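Local coordinates for DNA mismatch repair protein MLH3 (Saccharomyces cerevisiae S288C, PDB 6RMN) that takes part in DNA mismatch repair, correcting insertion-deletion loops as a component of the MutLbeta heterodimer, at residues 87-92 against 138-143; 91-96 against 105-110; 98-103 against 144-149. All blocks are in the same frame, centred on the assembly; numbering follows the deposited sequence.

Contact 1 of 3, residues 87-92 against 138-143; sequences RTEADL and YLKMVL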
loop_
_atom_site.group_PDB
_atom_site.type_symbol
_atom_site.label_atom_id
_atom_site.label_comp_id
_atom_site.label_asym_id
_atom_site.label_seq_id
_atom_site.Cartn_x
_atom_site.Cartn_y
_atom_site.Cartn_z
ATOM N N ARG B 87 -1.485 21.867 56.545
ATOM C CA ARG B 87 -0.093 22.110 56.944
ATOM C C ARG B 87 0.871 21.213 56.144
ATOM O O ARG B 87 1.865 21.712 55.611
ATOM C CB ARG B 87 0.088 21.944 58.463
ATOM C CG ARG B 87 -0.411 23.157 59.250
ATOM C CD ARG B 87 -0.321 22.981 60.762
ATOM N NE ARG B 87 -1.455 22.232 61.316
ATOM C CZ ARG B 87 -2.619 22.769 61.677
ATOM N NH1 ARG B 87 -2.833 24.073 61.533
ATOM N NH2 ARG B 87 -3.584 22.003 62.171
ATOM N N THR B 88 0.525 19.919 55.991
ATOM C CA THR B 88 1.309 18.952 55.219
ATOM C C THR B 88 1.307 19.311 53.721
ATOM O O THR B 88 2.334 19.160 53.057
ATOM C CB THR B 88 0.796 17.522 55.447
ATOM O OG1 THR B 88 -0.560 17.434 55.007
ATOM C CG2 THR B 88 0.918 17.071 56.898
ATOM N N GLU B 89 0.155 19.794 53.199
ATOM C CA GLU B 89 0.018 20.202 51.799
ATOM C C GLU B 89 0.885 21.424 51.535
ATOM O O GLU B 89 1.578 21.467 50.517
ATOM C CB GLU B 89 -1.447 20.499 51.445
ATOM C CG GLU B 89 -2.337 19.271 51.467
ATOM C CD GLU B 89 -3.803 19.500 51.155
ATOM O OE1 GLU B 89 -4.287 20.644 51.319
ATOM O OE2 GLU B 89 -4.473 18.522 50.756
ATOM N N ALA B 90 0.866 22.394 52.472
ATOM C CA ALA B 90 1.642 23.633 52.421
ATOM C C ALA B 90 3.144 23.342 52.437
ATOM O O ALA B 90 3.882 23.983 51.692
ATOM C CB ALA B 90 1.265 24.536 53.589
ATOM N N ASP B 91 3.586 22.362 53.261
ATOM C CA ASP B 91 4.984 21.931 53.355
ATOM C C ASP B 91 5.415 21.252 52.049
ATOM O O ASP B 91 6.508 21.531 51.549
ATOM C CB ASP B 91 5.192 21.001 54.569
ATOM C CG ASP B 91 5.027 21.655 55.945
ATOM O OD1 ASP B 91 4.635 22.852 56.006
ATOM O OD2 ASP B 91 5.281 20.968 56.965
ATOM N N LEU B 92 4.528 20.410 51.473
ATOM C CA LEU B 92 4.718 19.714 50.197
ATOM C C LEU B 92 4.899 20.723 49.045
ATOM O O LEU B 92 5.815 20.555 48.241
ATOM C CB LEU B 92 3.526 18.772 49.939
ATOM C CG LEU B 92 3.592 17.776 48.781
ATOM C CD1 LEU B 92 4.801 16.856 48.884
ATOM C CD2 LEU B 92 2.337 16.932 48.748
ATOM N N TYR B 138 -10.397 22.255 41.003
ATOM C CA TYR B 138 -9.752 21.517 39.929
ATOM C C TYR B 138 -8.226 21.720 39.979
ATOM O O TYR B 138 -7.475 20.747 39.883
ATOM C CB TYR B 138 -10.315 21.934 38.546
ATOM C CG TYR B 138 -9.505 21.361 37.404
ATOM C CD1 TYR B 138 -9.650 20.030 37.021
ATOM C CD2 TYR B 138 -8.521 22.119 36.769
ATOM C CE1 TYR B 138 -8.852 19.471 36.023
ATOM C CE2 TYR B 138 -7.700 21.562 35.783
ATOM C CZ TYR B 138 -7.880 20.241 35.408
ATOM O OH TYR B 138 -7.071 19.663 34.472
ATOM N N LEU B 139 -7.788 22.993 40.070
ATOM C CA LEU B 139 -6.388 23.395 40.073
ATOM C C LEU B 139 -5.628 22.783 41.248
ATOM O O LEU B 139 -4.538 22.256 41.039
ATOM C CB LEU B 139 -6.273 24.934 40.050
ATOM C CG LEU B 139 -4.871 25.542 39.909
ATOM C CD1 LEU B 139 -4.173 25.059 38.645
ATOM C CD2 LEU B 139 -4.946 27.041 39.908
ATOM N N LYS B 140 -6.228 22.804 42.460
ATOM C CA LYS B 140 -5.643 22.205 43.663
ATOM C C LYS B 140 -5.395 20.704 43.420
ATOM O O LYS B 140 -4.273 20.232 43.637
ATOM C CB LYS B 140 -6.549 22.415 44.889
ATOM C CG LYS B 140 -5.933 21.894 46.186
ATOM C CD LYS B 140 -6.850 22.055 47.376
ATOM C CE LYS B 140 -6.175 21.607 48.650
ATOM N NZ LYS B 140 -7.031 21.829 49.846
ATOM N N MET B 141 -6.426 19.978 42.930
ATOM C CA MET B 141 -6.356 18.547 42.643
ATOM C C MET B 141 -5.210 18.211 41.686
ATOM O O MET B 141 -4.478 17.252 41.923
ATOM C CB MET B 141 -7.690 18.042 42.074
ATOM C CG MET B 141 -7.843 16.549 42.155
ATOM S SD MET B 141 -8.266 15.809 40.569
ATOM C CE MET B 141 -6.586 15.412 39.910
ATOM N N VAL B 142 -5.049 19.023 40.634
ATOM C CA VAL B 142 -4.061 18.861 39.567
ATOM C C VAL B 142 -2.627 19.114 40.075
ATOM O O VAL B 142 -1.733 18.346 39.740
ATOM C CB VAL B 142 -4.486 19.721 38.349
ATOM C CG1 VAL B 142 -3.308 20.287 37.580
ATOM C CG2 VAL B 142 -5.379 18.912 37.433
ATOM N N LEU B 143 -2.425 20.137 40.905
ATOM C CA LEU B 143 -1.123 20.463 41.493
ATOM C C LEU B 143 -0.708 19.436 42.572
ATOM O O LEU B 143 0.459 19.036 42.608
ATOM C CB LEU B 143 -1.102 21.913 42.031
ATOM C CG LEU B 143 -1.394 23.026 40.987
ATOM C CD1 LEU B 143 -1.296 24.399 41.613
ATOM C CD2 LEU B 143 -0.478 22.945 39.789
#
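Lys140 lays the last two atoms of its side chain against the carboxylate of Glu89, and this single pair makes the whole contact between 87-92 and 138-143. The ammonium NZ of Lys140 stands 3.3 Å from OE1 of Glu89, a salt bridge whose hydrogen bond is weak. CE of Lys140 lies almost as near to that same OE1, at 3.4 Å, while OE2 of Glu89 keeps 4.1 Å from CE. The lysine end therefore meets mainly one oxygen and does not straddle the two. The side chains cross at about a right angle. Each has to reach, because the helices are well separated here: the CA atoms of Glu89 and Lys140 are 10.1 Å apart. Lys140 spans its share fully extended, with CG anti to the backbone N (chi1 -176°); Glu89, likewise extended beyond CG, comes from the first turn of its own helix.

The setting is the part of the MLH3 C-terminal domain remote from the zinc site, in which helices 87-101 and 136-151 pack by strand 82-85. Lys140 runs over Ile83 and Val85 of that strand, and its NZ also donates to the carbonyl oxygen of Glu84, so one ammonium group joins a strand backbone to a helix side chain. Glu89 OE1 has a second partner as well, the backbone N of Asp86, immediately before the helix. Held by that N-H, and near a helix start whose dipole would probably favour negative charge, the carboxylate is probably kept in place although the lysine bond is weak. The glutamate also has an apolar neighbour, for its side chain touches that of Leu144, one turn beyond Lys140.

Contact 2 of 3, residues 91-96 against 105-110; sequences DLFKHY and IGYETI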
loop_
_atom_site.group_PDB
_atom_site.type_symbol
_atom_site.label_atom_id
_atom_site.label_comp_id
_atom_site.label_asym_id
_atom_site.label_seq_id
_atom_site.Cartn_x
_atom_site.Cartn_y
_atom_site.Cartn_z
ATOM N N ASP B 91 3.586 22.362 53.261
ATOM C CA ASP B 91 4.984 21.931 53.355
ATOM C C ASP B 91 5.415 21.252 52.049
ATOM O O ASP B 91 6.508 21.531 51.549
ATOM C CB ASP B 91 5.192 21.001 54.569
ATOM C CG ASP B 91 5.027 21.655 55.945
ATOM O OD1 ASP B 91 4.635 22.852 56.006
ATOM O OD2 ASP B 91 5.281 20.968 56.965
ATOM N N LEU B 92 4.528 20.410 51.473
ATOM C CA LEU B 92 4.718 19.714 50.197
ATOM C C LEU B 92 4.899 20.723 49.045
ATOM O O LEU B 92 5.815 20.555 48.241
ATOM C CB LEU B 92 3.526 18.772 49.939
ATOM C CG LEU B 92 3.592 17.776 48.781
ATOM C CD1 LEU B 92 4.801 16.856 48.884
ATOM C CD2 LEU B 92 2.337 16.932 48.748
ATOM N N PHE B 93 4.077 21.794 49.006
ATOM C CA PHE B 93 4.196 22.849 47.995
ATOM C C PHE B 93 5.442 23.710 48.198
ATOM O O PHE B 93 6.092 24.096 47.221
ATOM C CB PHE B 93 2.923 23.707 47.897
ATOM C CG PHE B 93 1.782 23.040 47.163
ATOM C CD1 PHE B 93 1.915 22.662 45.831
ATOM C CD2 PHE B 93 0.557 22.836 47.789
ATOM C CE1 PHE B 93 0.867 22.033 45.161
ATOM C CE2 PHE B 93 -0.499 22.222 47.111
ATOM C CZ PHE B 93 -0.340 21.830 45.800
ATOM N N LYS B 94 5.800 23.969 49.468
ATOM C CA LYS B 94 7.004 24.718 49.855
ATOM C C LYS B 94 8.246 23.979 49.343
ATOM O O LYS B 94 9.131 24.598 48.745
ATOM C CB LYS B 94 7.072 24.879 51.384
ATOM C CG LYS B 94 7.577 26.243 51.829
ATOM C CD LYS B 94 7.467 26.408 53.339
ATOM C CE LYS B 94 7.793 27.812 53.788
ATOM N NZ LYS B 94 7.653 27.968 55.262
ATOM N N HIS B 95 8.259 22.642 49.525
ATOM C CA HIS B 95 9.310 21.722 49.108
ATOM C C HIS B 95 9.491 21.680 47.593
ATOM O O HIS B 95 10.630 21.592 47.139
ATOM C CB HIS B 95 8.999 20.307 49.642
ATOM C CG HIS B 95 10.101 19.307 49.470
ATOM N ND1 HIS B 95 10.299 18.649 48.271
ATOM C CD2 HIS B 95 10.998 18.846 50.373
ATOM C CE1 HIS B 95 11.313 17.824 48.473
ATOM N NE2 HIS B 95 11.767 17.905 49.723
ATOM N N TYR B 96 8.386 21.706 46.813
ATOM C CA TYR B 96 8.464 21.588 45.350
ATOM C C TYR B 96 8.190 22.891 44.567
ATOM O O TYR B 96 7.994 22.819 43.355
ATOM C CB TYR B 96 7.556 20.447 44.855
ATOM C CG TYR B 96 8.037 19.073 45.273
ATOM C CD1 TYR B 96 9.249 18.562 44.809
ATOM C CD2 TYR B 96 7.269 18.268 46.111
ATOM C CE1 TYR B 96 9.684 17.292 45.172
ATOM C CE2 TYR B 96 7.699 16.994 46.482
ATOM C CZ TYR B 96 8.909 16.512 46.012
ATOM O OH TYR B 96 9.349 15.264 46.382
ATOM N N ILE B 105 4.233 27.247 36.579
ATOM C CA ILE B 105 3.351 27.325 37.743
ATOM C C ILE B 105 4.116 28.050 38.854
ATOM O O ILE B 105 5.014 27.471 39.465
ATOM C CB ILE B 105 2.813 25.912 38.156
ATOM C CG1 ILE B 105 2.084 25.214 36.977
ATOM C CG2 ILE B 105 1.922 25.978 39.419
ATOM C CD1 ILE B 105 2.280 23.746 36.899
ATOM N N GLY B 106 3.783 29.331 39.053
ATOM C CA GLY B 106 4.426 30.189 40.037
ATOM C C GLY B 106 3.538 30.484 41.223
ATOM O O GLY B 106 2.450 31.030 41.053
ATOM N N TYR B 107 3.978 30.112 42.430
ATOM C CA TYR B 107 3.192 30.364 43.634
ATOM C C TYR B 107 4.034 30.825 44.817
ATOM O O TYR B 107 5.266 30.870 44.733
ATOM C CB TYR B 107 2.300 29.153 44.017
ATOM C CG TYR B 107 3.025 27.836 44.204
ATOM C CD1 TYR B 107 3.778 27.587 45.349
ATOM C CD2 TYR B 107 2.919 26.822 43.260
ATOM C CE1 TYR B 107 4.436 26.372 45.532
ATOM C CE2 TYR B 107 3.566 25.602 43.434
ATOM C CZ TYR B 107 4.326 25.382 44.571
ATOM O OH TYR B 107 4.952 24.177 44.756
ATOM N N GLU B 108 3.341 31.175 45.919
ATOM C CA GLU B 108 3.891 31.576 47.215
ATOM C C GLU B 108 3.072 30.884 48.301
ATOM O O GLU B 108 1.842 30.862 48.217
ATOM C CB GLU B 108 3.845 33.109 47.410
ATOM C CG GLU B 108 4.802 33.907 46.528
ATOM C CD GLU B 108 6.288 33.621 46.667
ATOM O OE1 GLU B 108 6.760 33.409 47.808
ATOM O OE2 GLU B 108 6.987 33.623 45.626
ATOM N N THR B 109 3.754 30.291 49.297
ATOM C CA THR B 109 3.120 29.616 50.438
ATOM C C THR B 109 2.978 30.616 51.599
ATOM O O THR B 109 3.983 31.152 52.079
ATOM C CB THR B 109 3.860 28.317 50.817
ATOM O OG1 THR B 109 5.275 28.524 50.751
ATOM C CG2 THR B 109 3.468 27.145 49.939
ATOM N N ILE B 110 1.719 30.889 52.013
ATOM C CA ILE B 110 1.366 31.858 53.063
ATOM C C ILE B 110 0.785 31.186 54.326
ATOM O O ILE B 110 -0.103 30.334 54.222
ATOM C CB ILE B 110 0.422 32.974 52.499
ATOM C CG1 ILE B 110 0.944 33.538 51.146
ATOM C CG2 ILE B 110 0.194 34.106 53.529
ATOM C CD1 ILE B 110 -0.117 34.174 50.251
#
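Tyr107, Thr109 and Phe93 provide most of the surface buried where helix 87-101 lies over strand 106-110. The helix is the connection of a split beta-alpha-beta crossover: strands 82-85 and 106-110, before and after it, run the same way but pair with 117-124, their common antiparallel neighbour. Tyr107 and Thr109, two apart on the strand, both point toward the helix.

Tyr107 has the most surface buried by the contact. Its OH donates to the carbonyl oxygen of Phe93 at 2.7 Å, with a C=O...donor angle of 120° and the hydroxyl tilted somewhat from the carbonyl plane. That oxygen already takes a weak bond from the N of Tyr96, so the tyrosine adds a grip on the helix backbone from outside. The placing follows from chi1 of 56°, which sets the tyrosine CG between its own N and carbonyl carbon and sends the ring straight across to the helix. Phe93 turns a ring edge toward the face of Tyr107, a T-shaped pair with centroids 5.5 Å apart and planes at 78°; the nearest carbons are CD1 of Phe93 and CZ of Tyr107, 3.8 Å from each other. A phenylalanine in place of Tyr107 would keep the ring but lack the hydroxyl, which would probably leave the Phe93 carbonyl without this donor and weaken the tie between helix and strand.

Thr109 works with both of its branches. Its methyl CG2 sits 4.0 Å from CB of Phe93, on the helix side, while Leu119 of the adjoining strand touches Phe93, Tyr107 and Thr109 alike. The hydroxyl branch meets the aliphatic stem of Lys94, which runs on past it toward the surface: OG1 of Thr109 lies 3.4 Å from CG of Lys94.

Contact 3 of 3, residues 98-103 against 144-149; sequences SEFKKW and LQHAHD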
loop_
_atom_site.group_PDB
_atom_site.type_symbol
_atom_site.label_atom_id
_atom_site.label_comp_id
_atom_site.label_asym_id
_atom_site.label_seq_id
_atom_site.Cartn_x
_atom_site.Cartn_y
_atom_site.Cartn_z
ATOM N N SER B 98 10.237 25.251 43.459
ATOM C CA SER B 98 11.291 25.318 42.437
ATOM C C SER B 98 10.955 24.430 41.234
ATOM O O SER B 98 11.164 24.831 40.081
ATOM C CB SER B 98 12.622 24.879 43.043
ATOM O OG SER B 98 12.506 23.595 43.642
ATOM N N GLU B 99 10.421 23.229 41.511
ATOM C CA GLU B 99 10.010 22.263 40.497
ATOM C C GLU B 99 8.815 22.770 39.664
ATOM O O GLU B 99 8.868 22.713 38.429
ATOM C CB GLU B 99 9.737 20.896 41.147
ATOM C CG GLU B 99 9.899 19.710 40.213
ATOM C CD GLU B 99 11.108 19.727 39.297
ATOM O OE1 GLU B 99 12.231 19.976 39.793
ATOM O OE2 GLU B 99 10.929 19.487 38.081
ATOM N N PHE B 100 7.778 23.332 40.333
ATOM C CA PHE B 100 6.591 23.875 39.651
ATOM C C PHE B 100 6.891 25.092 38.775
ATOM O O PHE B 100 6.197 25.281 37.781
ATOM C CB PHE B 100 5.458 24.172 40.640
ATOM C CG PHE B 100 4.658 22.956 41.052
ATOM C CD1 PHE B 100 3.632 22.472 40.246
ATOM C CD2 PHE B 100 4.931 22.296 42.247
ATOM C CE1 PHE B 100 2.888 21.349 40.633
ATOM C CE2 PHE B 100 4.191 21.174 42.628
ATOM C CZ PHE B 100 3.175 20.707 41.819
ATOM N N LYS B 101 7.926 25.906 39.127
ATOM C CA LYS B 101 8.350 27.093 38.356
ATOM C C LYS B 101 8.809 26.712 36.940
ATOM O O LYS B 101 8.583 27.479 36.008
ATOM C CB LYS B 101 9.474 27.884 39.074
ATOM C CG LYS B 101 9.088 28.537 40.406
ATOM C CD LYS B 101 8.480 29.943 40.256
ATOM C CE LYS B 101 8.039 30.522 41.582
ATOM N NZ LYS B 101 7.202 31.737 41.400
ATOM N N LYS B 102 9.426 25.530 36.777
ATOM C CA LYS B 102 9.907 25.011 35.482
ATOM C C LYS B 102 8.765 24.761 34.483
ATOM O O LYS B 102 8.996 24.765 33.272
ATOM C CB LYS B 102 10.702 23.709 35.683
ATOM C CG LYS B 102 11.920 23.851 36.586
ATOM C CD LYS B 102 12.489 22.493 36.937
ATOM C CE LYS B 102 13.581 22.617 37.958
ATOM N NZ LYS B 102 14.183 21.305 38.282
ATOM N N TRP B 103 7.545 24.524 34.997
ATOM C CA TRP B 103 6.347 24.275 34.200
ATOM C C TRP B 103 5.428 25.500 34.112
ATOM O O TRP B 103 4.283 25.365 33.698
ATOM C CB TRP B 103 5.588 23.054 34.748
ATOM C CG TRP B 103 6.404 21.798 34.730
ATOM C CD1 TRP B 103 7.017 21.200 35.796
ATOM C CD2 TRP B 103 6.767 21.031 33.571
ATOM N NE1 TRP B 103 7.703 20.080 35.377
ATOM C CE2 TRP B 103 7.577 19.961 34.013
ATOM C CE3 TRP B 103 6.476 21.139 32.199
ATOM C CZ2 TRP B 103 8.069 18.986 33.138
ATOM C CZ3 TRP B 103 6.986 20.185 31.331
ATOM C CH2 TRP B 103 7.801 19.144 31.798
ATOM N N LEU B 144 -1.672 18.978 43.406
ATOM C CA LEU B 144 -1.440 17.956 44.430
ATOM C C LEU B 144 -1.034 16.636 43.797
ATOM O O LEU B 144 -0.128 15.986 44.312
ATOM C CB LEU B 144 -2.675 17.733 45.314
ATOM C CG LEU B 144 -2.848 18.681 46.477
ATOM C CD1 LEU B 144 -4.248 18.596 47.014
ATOM C CD2 LEU B 144 -1.835 18.403 47.590
ATOM N N GLN B 145 -1.704 16.243 42.694
ATOM C CA GLN B 145 -1.433 15.018 41.933
ATOM C C GLN B 145 0.052 14.978 41.507
ATOM O O GLN B 145 0.728 13.987 41.801
ATOM C CB GLN B 145 -2.382 14.923 40.725
ATOM C CG GLN B 145 -2.318 13.623 39.928
ATOM C CD GLN B 145 -2.999 13.800 38.587
ATOM O OE1 GLN B 145 -2.655 14.688 37.791
ATOM N NE2 GLN B 145 -3.988 12.963 38.305
ATOM N N HIS B 146 0.570 16.084 40.918
ATOM C CA HIS B 146 1.977 16.187 40.543
ATOM C C HIS B 146 2.935 16.191 41.748
ATOM O O HIS B 146 3.970 15.524 41.690
ATOM C CB HIS B 146 2.257 17.371 39.617
ATOM C CG HIS B 146 3.644 17.315 39.044
ATOM N ND1 HIS B 146 4.078 16.220 38.305
ATOM C CD2 HIS B 146 4.663 18.197 39.155
ATOM C CE1 HIS B 146 5.331 16.479 37.978
ATOM N NE2 HIS B 146 5.729 17.654 38.464
ATOM N N ALA B 147 2.587 16.924 42.832
ATOM C CA ALA B 147 3.379 16.994 44.066
ATOM C C ALA B 147 3.526 15.599 44.691
ATOM O O ALA B 147 4.618 15.245 45.148
ATOM C CB ALA B 147 2.724 17.947 45.057
ATOM N N HIS B 148 2.427 14.807 44.698
ATOM C CA HIS B 148 2.419 13.433 45.207
ATOM C C HIS B 148 3.179 12.519 44.258
ATOM O O HIS B 148 3.857 11.612 44.719
ATOM C CB HIS B 148 0.990 12.914 45.445
ATOM C CG HIS B 148 0.313 13.536 46.622
ATOM N ND1 HIS B 148 0.859 13.464 47.897
ATOM C CD2 HIS B 148 -0.854 14.214 46.686
ATOM C CE1 HIS B 148 0.022 14.124 48.681
ATOM N NE2 HIS B 148 -1.026 14.589 47.998
ATOM N N ASP B 149 3.111 12.781 42.937
ATOM C CA ASP B 149 3.860 12.005 41.947
ATOM C C ASP B 149 5.367 12.115 42.224
ATOM O O ASP B 149 6.068 11.104 42.243
ATOM C CB ASP B 149 3.496 12.428 40.499
ATOM C CG ASP B 149 2.269 11.726 39.940
ATOM O OD1 ASP B 149 1.802 10.740 40.573
ATOM O OD2 ASP B 149 1.779 12.146 38.858
HETATM O O HOH W 1 8.520 18.443 37.494
#
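A buried aromatic cluster of Phe100, Trp103 and His146, with a water held between Trp103 and His146, joins the C-terminal part of helix 87-101 and the residues after it to the C-terminal half of helix 136-151. A chi1 of -170° swings the imidazole of His146 out to Phe100, where it turns a ring edge toward the phenylalanine face in an offset edge-to-face pair, planes at 86°; CD2 of His146 is 3.9 Å from CE1 of Phe100. The tip of the phenylalanine also reaches the next residue, its CZ lying 4.3 Å from CB of Ala147.

At NE2, the ring atom next to CD2, the contact becomes polar. The water accepts from NE1 of Trp103 at 2.8 Å, in the plane of the indole, and donates to OE2 of Glu99 at 2.7 Å. It also bonds NE2 of His146 at 3.1 Å, so three buried polar side chains are served by one molecule. Glu99 is fixed further by Lys102, whose NZ meets OE1 of Glu99 at 2.8 Å on the syn side, and by the backbone N of Met158. Pro182 touches both Trp103 and His146. The whole is a helix-helix interface that combines edge-to-face aromatic packing with a water-centred hydrogen-bond network.

Overall arrangement
The three contacts radiate from helix 87-101. Contacts 1 and 3 pair its two ends with successive parts of helix 136-151, their centres about 10 Å apart; contact 2, whose centre lies about 8 Å from that of contact 1 and 9 Å from that of contact 3, fastens its middle to strand 106-110. Contacts 1 and 2 share Asp91 and Leu92, and CG of Leu92 packs 3.8 Å from CB of Ala147 in contact 3. Leu143, on segment 138-143, touches both other contacts, its CB 3.7 Å from CE1 of Phe93. None of the segments supplies a zinc ligand: helix 48-69 links them, touching Trp103 through Leu65 and Val68 and binding zinc through His49 and Glu53.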